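PDB 2H0U: NADPH-flavin oxidoreductase from Helicobacter pylori, which binds flavin mononucleotide and probably uses NAD(P)H to reduce flavins or nitrogen-containing compounds. Local coordinates for residues 11-25 and 193-206. Sequence-based numbering, arbitrary orientation.
Sequences HQRFAAKKYDPNRRI and CFGYRNQEITPKTR. With FMN (flavin mononucleotide), chain B.
F14 points its ring toward residues 197-202, where I201 CA lies over the ring centre, 3.9 Å from the centroid in a CH-pi contact. T202 N covers the rim of the same face, the aliphatic CD of R197 abuts the edge at CE2, and A16 N backs the opposite face, which makes this the tightly packed part of the contact. R197 is held in turn by NH1, which reaches Q199 O in the guanidinium plane. Beside F14, K204 folds back about CB-CG (chi2 -86°) and bends again at its end, bringing NZ to R13 O and FMN O3P, each at 2.8 Å. R206 NH2 and R13 NH2 also donate to O3P, while R13 NH1 takes O1P and A15 N takes O2P. Three cationic side chains thus gather round the FMN phosphate, part of the cofactor site of this nitroreductase-family flavoprotein at the dimer interface; R206 NE additionally bonds A40 O of the second subunit. Farther along, Y19 and R197 form a single beta bridge, with D20 N meeting Y196 O almost head-on at 2.7 Å and N198 N reaching K18 O. The Y19 ring passes alongside G195, CE1 nearest its N, and reaches C193, whose SG is 3.4 Å from Y19 OH. Beyond this bridge comes a type I turn, D20 to R23, whose P21, N22 and R23 are solvent-exposed; here the extended R23 lays its guanidinium flat on Y196, planes 8° apart and CZ 3.7 Å from the ring centroid. Waters span the margins, one joining Y19 O to N198 ND2 and another R23 O to Y196 N.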
loop_
_atom_site.group_PDB
_atom_site.type_symbol
_atom_site.label_atom_id
_atom_site.label_comp_id
_atom_site.label_asym_id
_atom_site.label_seq_id
_atom_site.Cartn_x
_atom_site.Cartn_y
_atom_site.Cartn_z
ATOM N N HIS A 11 -6.200 1.365 16.217
ATOM C CA HIS A 11 -6.009 0.298 17.230
ATOM C C HIS A 11 -7.039 -0.819 17.055
ATOM O O HIS A 11 -6.721 -2.017 17.254
ATOM C CB HIS A 11 -6.089 0.872 18.632
ATOM C CG HIS A 11 -4.931 1.744 18.987
ATOM N ND1 HIS A 11 -3.800 1.261 19.627
ATOM C CD2 HIS A 11 -4.728 3.070 18.802
ATOM C CE1 HIS A 11 -2.961 2.264 19.830
ATOM N NE2 HIS A 11 -3.500 3.367 19.338
ATOM N N GLN A 12 -8.259 -0.422 16.680
ATOM C CA GLN A 12 -9.313 -1.365 16.291
ATOM C C GLN A 12 -8.904 -2.251 15.109
ATOM O O GLN A 12 -9.214 -3.438 15.084
ATOM C CB GLN A 12 -10.619 -0.619 15.992
ATOM C CG GLN A 12 -11.805 -1.504 15.623
ATOM C CD GLN A 12 -13.102 -0.715 15.392
ATOM O OE1 GLN A 12 -13.326 0.318 16.026
ATOM N NE2 GLN A 12 -13.978 -1.225 14.510
ATOM N N ARG A 13 -8.239 -1.661 14.119
ATOM C CA ARG A 13 -7.742 -2.407 12.964
ATOM C C ARG A 13 -6.502 -3.164 13.460
ATOM O O ARG A 13 -5.516 -2.546 13.816
ATOM C CB ARG A 13 -7.348 -1.419 11.835
ATOM C CG ARG A 13 -7.340 -2.014 10.373
ATOM C CD ARG A 13 -6.138 -2.963 10.071
ATOM N NE ARG A 13 -4.911 -2.467 10.701
ATOM C CZ ARG A 13 -3.901 -3.218 11.129
ATOM N NH1 ARG A 13 -3.921 -4.530 10.939
ATOM N NH2 ARG A 13 -2.886 -2.640 11.769
ATOM N N PHE A 14 -6.562 -4.492 13.509
ATOM C CA PHE A 14 -5.398 -5.275 13.890
ATOM C C PHE A 14 -5.424 -6.538 13.052
ATOM O O PHE A 14 -6.401 -6.816 12.368
ATOM C CB PHE A 14 -5.418 -5.627 15.392
ATOM C CG PHE A 14 -6.366 -6.746 15.743
ATOM C CD1 PHE A 14 -5.887 -8.026 16.075
ATOM C CD2 PHE A 14 -7.758 -6.512 15.770
ATOM C CE1 PHE A 14 -6.789 -9.046 16.423
ATOM C CE2 PHE A 14 -8.649 -7.540 16.071
ATOM C CZ PHE A 14 -8.178 -8.793 16.405
ATOM N N ALA A 15 -4.342 -7.299 13.097
ATOM C CA ALA A 15 -4.269 -8.504 12.290
ATOM C C ALA A 15 -5.013 -9.629 13.018
ATOM O O ALA A 15 -4.458 -10.342 13.899
ATOM C CB ALA A 15 -2.802 -8.880 11.987
ATOM N N ALA A 16 -6.299 -9.768 12.677
ATOM C CA ALA A 16 -7.134 -10.773 13.325
ATOM C C ALA A 16 -6.785 -12.162 12.817
ATOM O O ALA A 16 -6.838 -12.436 11.607
ATOM C CB ALA A 16 -8.629 -10.452 13.101
ATOM N N LYS A 17 -6.429 -13.052 13.741
ATOM C CA LYS A 17 -6.059 -14.436 13.373
ATOM C C LYS A 17 -7.132 -15.472 13.700
ATOM O O LYS A 17 -7.069 -16.608 13.191
ATOM C CB LYS A 17 -4.758 -14.885 14.065
ATOM C CG LYS A 17 -3.450 -14.094 13.773
ATOM C CD LYS A 17 -3.441 -13.263 12.488
ATOM C CE LYS A 17 -2.223 -12.316 12.493
ATOM N NZ LYS A 17 -0.924 -12.943 12.979
ATOM N N LYS A 18 -8.074 -15.115 14.573
ATOM C CA LYS A 18 -9.163 -15.996 14.992
ATOM C C LYS A 18 -10.529 -15.355 14.702
ATOM O O LYS A 18 -10.826 -14.238 15.146
ATOM C CB LYS A 18 -9.075 -16.319 16.487
ATOM C CG LYS A 18 -7.846 -17.064 16.924
ATOM C CD LYS A 18 -8.199 -17.784 18.242
ATOM C CE LYS A 18 -7.116 -18.698 18.782
ATOM N NZ LYS A 18 -6.233 -17.951 19.723
ATOM N N TYR A 19 -11.350 -16.070 13.949
ATOM C CA TYR A 19 -12.582 -15.528 13.402
ATOM C C TYR A 19 -13.779 -16.310 13.894
ATOM O O TYR A 19 -13.691 -17.518 14.165
ATOM C CB TYR A 19 -12.540 -15.562 11.868
ATOM C CG TYR A 19 -11.576 -14.550 11.295
ATOM C CD1 TYR A 19 -11.996 -13.232 11.032
ATOM C CD2 TYR A 19 -10.246 -14.889 11.047
ATOM C CE1 TYR A 19 -11.139 -12.292 10.542
ATOM C CE2 TYR A 19 -9.370 -13.940 10.540
ATOM C CZ TYR A 19 -9.828 -12.651 10.305
ATOM O OH TYR A 19 -8.971 -11.714 9.815
ATOM N N ASP A 20 -14.884 -15.595 14.034
ATOM C CA ASP A 20 -16.130 -16.173 14.480
ATOM C C ASP A 20 -16.742 -16.946 13.299
ATOM O O ASP A 20 -17.198 -16.332 12.357
ATOM C CB ASP A 20 -17.057 -15.039 14.943
ATOM C CG ASP A 20 -18.332 -15.553 15.587
ATOM O OD1 ASP A 20 -18.714 -16.714 15.300
ATOM O OD2 ASP A 20 -18.961 -14.773 16.343
ATOM N N PRO A 21 -16.776 -18.298 13.367
ATOM C CA PRO A 21 -17.211 -19.034 12.171
ATOM C C PRO A 21 -18.720 -18.929 11.971
ATOM O O PRO A 21 -19.228 -19.365 10.941
ATOM C CB PRO A 21 -16.809 -20.492 12.482
ATOM C CG PRO A 21 -16.914 -20.575 13.991
ATOM C CD PRO A 21 -16.514 -19.198 14.504
ATOM N N ASN A 22 -19.444 -18.357 12.925
ATOM C CA ASN A 22 -20.891 -18.254 12.756
ATOM C C ASN A 22 -21.422 -16.853 12.446
ATOM O O ASN A 22 -22.626 -16.603 12.546
ATOM C CB ASN A 22 -21.607 -18.806 13.986
ATOM C CG ASN A 22 -21.171 -20.219 14.329
ATOM O OD1 ASN A 22 -20.738 -20.491 15.457
ATOM N ND2 ASN A 22 -21.245 -21.112 13.351
ATOM N N ARG A 23 -20.537 -15.939 12.073
ATOM C CA ARG A 23 -20.983 -14.601 11.742
ATOM C C ARG A 23 -20.365 -14.250 10.405
ATOM O O ARG A 23 -19.151 -14.267 10.280
ATOM C CB ARG A 23 -20.488 -13.633 12.799
ATOM C CG ARG A 23 -21.335 -12.427 12.924
ATOM C CD ARG A 23 -20.784 -11.565 14.033
ATOM N NE ARG A 23 -21.135 -10.189 13.758
ATOM C CZ ARG A 23 -20.652 -9.149 14.418
ATOM N NH1 ARG A 23 -19.800 -9.327 15.413
ATOM N NH2 ARG A 23 -21.036 -7.935 14.076
ATOM N N ARG A 24 -21.175 -13.964 9.394
ATOM C CA ARG A 24 -20.587 -13.597 8.109
ATOM C C ARG A 24 -20.858 -12.141 7.745
ATOM O O ARG A 24 -21.787 -11.502 8.257
ATOM C CB ARG A 24 -20.987 -14.560 6.987
ATOM C CG ARG A 24 -19.880 -14.656 5.910
ATOM C CD ARG A 24 -19.912 -15.994 5.126
ATOM N NE ARG A 24 -20.657 -15.845 3.882
ATOM C CZ ARG A 24 -20.110 -15.485 2.728
ATOM N NH1 ARG A 24 -18.801 -15.263 2.661
ATOM N NH2 ARG A 24 -20.867 -15.367 1.640
ATOM N N ILE A 25 -20.003 -11.610 6.893
ATOM C CA ILE A 25 -20.166 -10.243 6.419
ATOM C C ILE A 25 -21.396 -10.283 5.516
ATOM O O ILE A 25 -21.527 -11.186 4.692
ATOM C CB ILE A 25 -18.920 -9.806 5.634
ATOM C CG1 ILE A 25 -17.707 -9.878 6.565
ATOM C CG2 ILE A 25 -19.119 -8.409 5.096
ATOM C CD1 ILE A 25 -16.314 -9.753 5.813
ATOM N N CYS A 193 -7.745 -11.570 4.304
ATOM C CA CYS A 193 -9.029 -12.155 4.681
ATOM C C CYS A 193 -9.809 -11.172 5.502
ATOM O O CYS A 193 -9.234 -10.260 6.115
ATOM C CB CYS A 193 -8.840 -13.469 5.425
ATOM S SG CYS A 193 -8.014 -13.365 6.987
ATOM N N PHE A 194 -11.130 -11.345 5.499
ATOM C CA PHE A 194 -12.036 -10.412 6.173
ATOM C C PHE A 194 -13.068 -11.248 6.913
ATOM O O PHE A 194 -13.449 -12.327 6.422
ATOM C CB PHE A 194 -12.756 -9.540 5.125
ATOM C CG PHE A 194 -11.822 -8.635 4.341
ATOM C CD1 PHE A 194 -11.604 -7.321 4.770
ATOM C CD2 PHE A 194 -11.102 -9.133 3.250
ATOM C CE1 PHE A 194 -10.689 -6.474 4.074
ATOM C CE2 PHE A 194 -10.198 -8.281 2.504
ATOM C CZ PHE A 194 -9.984 -6.985 2.936
ATOM N N GLY A 195 -13.498 -10.761 8.069
ATOM C CA GLY A 195 -14.581 -11.403 8.831
ATOM C C GLY A 195 -14.712 -10.775 10.187
ATOM O O GLY A 195 -14.292 -9.639 10.399
ATOM N N TYR A 196 -15.288 -11.521 11.125
ATOM C CA TYR A 196 -15.397 -11.001 12.510
ATOM C C TYR A 196 -14.527 -11.765 13.481
ATOM O O TYR A 196 -14.583 -12.992 13.545
ATOM C CB TYR A 196 -16.853 -11.039 12.961
ATOM C CG TYR A 196 -17.716 -10.126 12.162
ATOM C CD1 TYR A 196 -17.797 -8.774 12.481
ATOM C CD2 TYR A 196 -18.455 -10.608 11.070
ATOM C CE1 TYR A 196 -18.592 -7.917 11.739
ATOM C CE2 TYR A 196 -19.264 -9.755 10.312
ATOM C CZ TYR A 196 -19.315 -8.410 10.663
ATOM O OH TYR A 196 -20.122 -7.550 9.972
ATOM N N ARG A 197 -13.755 -11.029 14.274
ATOM C CA ARG A 197 -12.786 -11.625 15.184
ATOM C C ARG A 197 -13.497 -12.452 16.264
ATOM O O ARG A 197 -14.629 -12.144 16.662
ATOM C CB ARG A 197 -11.928 -10.530 15.873
ATOM C CG ARG A 197 -12.770 -9.596 16.785
ATOM C CD ARG A 197 -11.913 -8.448 17.343
ATOM N NE ARG A 197 -12.692 -7.470 18.111
ATOM C CZ ARG A 197 -12.993 -7.547 19.411
ATOM N NH1 ARG A 197 -12.627 -8.583 20.156
ATOM N NH2 ARG A 197 -13.703 -6.570 19.966
ATOM N N ASN A 198 -12.820 -13.498 16.709
ATOM C CA ASN A 198 -13.268 -14.252 17.858
ATOM C C ASN A 198 -12.191 -14.271 18.942
ATOM O O ASN A 198 -11.999 -15.270 19.643
ATOM C CB ASN A 198 -13.664 -15.660 17.431
ATOM C CG ASN A 198 -14.665 -16.256 18.368
ATOM O OD1 ASN A 198 -15.219 -15.551 19.217
ATOM N ND2 ASN A 198 -14.929 -17.538 18.214
ATOM N N GLN A 199 -11.468 -13.152 19.056
ATOM C CA GLN A 199 -10.387 -12.999 20.027
ATOM C C GLN A 199 -10.335 -11.535 20.417
ATOM O O GLN A 199 -10.976 -10.699 19.755
ATOM C CB GLN A 199 -9.038 -13.400 19.426
ATOM C CG GLN A 199 -8.657 -12.630 18.195
ATOM C CD GLN A 199 -7.298 -13.030 17.649
ATOM O OE1 GLN A 199 -6.490 -13.722 18.307
ATOM N NE2 GLN A 199 -7.063 -12.642 16.436
ATOM N N GLU A 200 -9.574 -11.219 21.462
ATOM C CA GLU A 200 -9.400 -9.811 21.844
ATOM C C GLU A 200 -8.556 -9.089 20.791
ATOM O O GLU A 200 -7.765 -9.720 20.065
ATOM C CB GLU A 200 -8.774 -9.675 23.238
ATOM C CG GLU A 200 -9.656 -10.192 24.382
ATOM C CD GLU A 200 -10.909 -9.356 24.617
ATOM O OE1 GLU A 200 -10.825 -8.114 24.710
ATOM O OE2 GLU A 200 -12.001 -9.949 24.730
ATOM N N ILE A 201 -8.736 -7.773 20.700
ATOM C CA ILE A 201 -7.870 -6.947 19.848
ATOM C C ILE A 201 -6.431 -6.992 20.361
ATOM O O ILE A 201 -6.172 -6.691 21.516
ATOM C CB ILE A 201 -8.448 -5.491 19.769
ATOM C CG1 ILE A 201 -9.845 -5.537 19.156
ATOM C CG2 ILE A 201 -7.488 -4.507 19.011
ATOM C CD1 ILE A 201 -10.647 -4.293 19.371
ATOM N N THR A 202 -5.489 -7.383 19.502
ATOM C CA THR A 202 -4.074 -7.511 19.894
ATOM C C THR A 202 -3.520 -6.102 20.099
ATOM O O THR A 202 -3.572 -5.308 19.156
ATOM C CB THR A 202 -3.286 -8.209 18.752
ATOM O OG1 THR A 202 -3.928 -9.454 18.450
ATOM C CG2 THR A 202 -1.792 -8.477 19.128
ATOM N N PRO A 203 -2.969 -5.801 21.302
ATOM C CA PRO A 203 -2.420 -4.441 21.492
ATOM C C PRO A 203 -1.264 -4.152 20.505
ATOM O O PRO A 203 -0.495 -5.053 20.157
ATOM C CB PRO A 203 -1.904 -4.437 22.936
ATOM C CG PRO A 203 -2.373 -5.700 23.589
ATOM C CD PRO A 203 -2.798 -6.667 22.496
ATOM N N LYS A 204 -1.143 -2.910 20.069
ATOM C CA LYS A 204 -0.112 -2.527 19.110
ATOM C C LYS A 204 1.255 -2.542 19.768
ATOM O O LYS A 204 1.398 -2.104 20.918
ATOM C CB LYS A 204 -0.394 -1.120 18.577
ATOM C CG LYS A 204 -1.552 -1.065 17.656
ATOM C CD LYS A 204 -1.105 -1.398 16.215
ATOM C CE LYS A 204 -2.295 -1.369 15.217
ATOM N NZ LYS A 204 -3.185 -2.610 15.362
ATOM N N THR A 205 2.253 -3.050 19.044
ATOM C CA THR A 205 3.647 -2.810 19.389
ATOM C C THR A 205 4.304 -2.197 18.175
ATOM O O THR A 205 4.292 -2.791 17.088
ATOM C CB THR A 205 4.423 -4.094 19.799
ATOM O OG1 THR A 205 4.186 -5.140 18.838
ATOM C CG2 THR A 205 3.984 -4.558 21.221
ATOM N N ARG A 206 4.860 -1.017 18.358
ATOM C CA ARG A 206 5.500 -0.274 17.250
ATOM C C ARG A 206 6.726 0.450 17.764
ATOM O O ARG A 206 6.816 0.729 18.969
ATOM C CB ARG A 206 4.523 0.784 16.669
ATOM C CG ARG A 206 3.306 0.239 15.874
ATOM C CD ARG A 206 3.724 -0.570 14.634
ATOM N NE ARG A 206 2.544 -0.946 13.842
ATOM C CZ ARG A 206 1.759 -1.985 14.105
ATOM N NH1 ARG A 206 2.039 -2.821 15.094
ATOM N NH2 ARG A 206 0.695 -2.201 13.352
HETATM N N1 FMN B . -0.036 -12.376 9.441
HETATM C C2 FMN B . -0.108 -13.756 9.310
HETATM O O2 FMN B . -0.399 -14.428 10.292
HETATM N N3 FMN B . 0.183 -14.379 8.125
HETATM C C4 FMN B . 0.570 -13.633 7.040
HETATM O O4 FMN B . 0.687 -14.176 5.944
HETATM C C4A FMN B . 0.680 -12.232 7.181
HETATM N N5 FMN B . 1.070 -11.467 6.109
HETATM C C5A FMN B . 1.087 -10.084 6.188
HETATM C C6 FMN B . 1.467 -9.366 5.036
HETATM C C7 FMN B . 1.493 -7.965 5.122
HETATM C C7M FMN B . 1.520 -7.195 3.833
HETATM C C8 FMN B . 1.198 -7.289 6.322
HETATM C C8M FMN B . 0.950 -5.775 6.295
HETATM C C9 FMN B . 0.830 -8.019 7.441
HETATM C C9A FMN B . 0.793 -9.428 7.383
HETATM N N10 FMN B . 0.448 -10.189 8.509
HETATM C C10 FMN B . 0.359 -11.597 8.381
HETATM C "C1'" FMN B . 0.122 -9.566 9.834
HETATM C "C2'" FMN B . 1.330 -8.864 10.471
HETATM O "O2'" FMN B . 2.012 -9.799 11.271
HETATM C "C3'" FMN B . 0.778 -7.714 11.324
HETATM O "O3'" FMN B . 0.125 -6.771 10.497
HETATM C "C4'" FMN B . 1.821 -6.921 12.104
HETATM O "O4'" FMN B . 2.392 -7.787 13.071
HETATM C "C5'" FMN B . 1.278 -5.658 12.800
HETATM O "O5'" FMN B . 0.253 -6.090 13.713
HETATM P P FMN B . -1.231 -5.502 13.575
HETATM O O1P FMN B . -1.642 -5.735 12.144
HETATM O O2P FMN B . -2.096 -6.305 14.545
HETATM O O3P FMN B . -1.251 -4.036 13.920
HETATM O O HOH W 1 -4.365 -2.940 17.909
HETATM O O HOH W 2 -3.730 -1.337 20.412
HETATM O O HOH W 3 -2.936 -10.448 16.063
HETATM O O HOH W 4 -13.377 -18.843 16.569
HETATM O O HOH W 5 -16.249 -14.122 10.465
#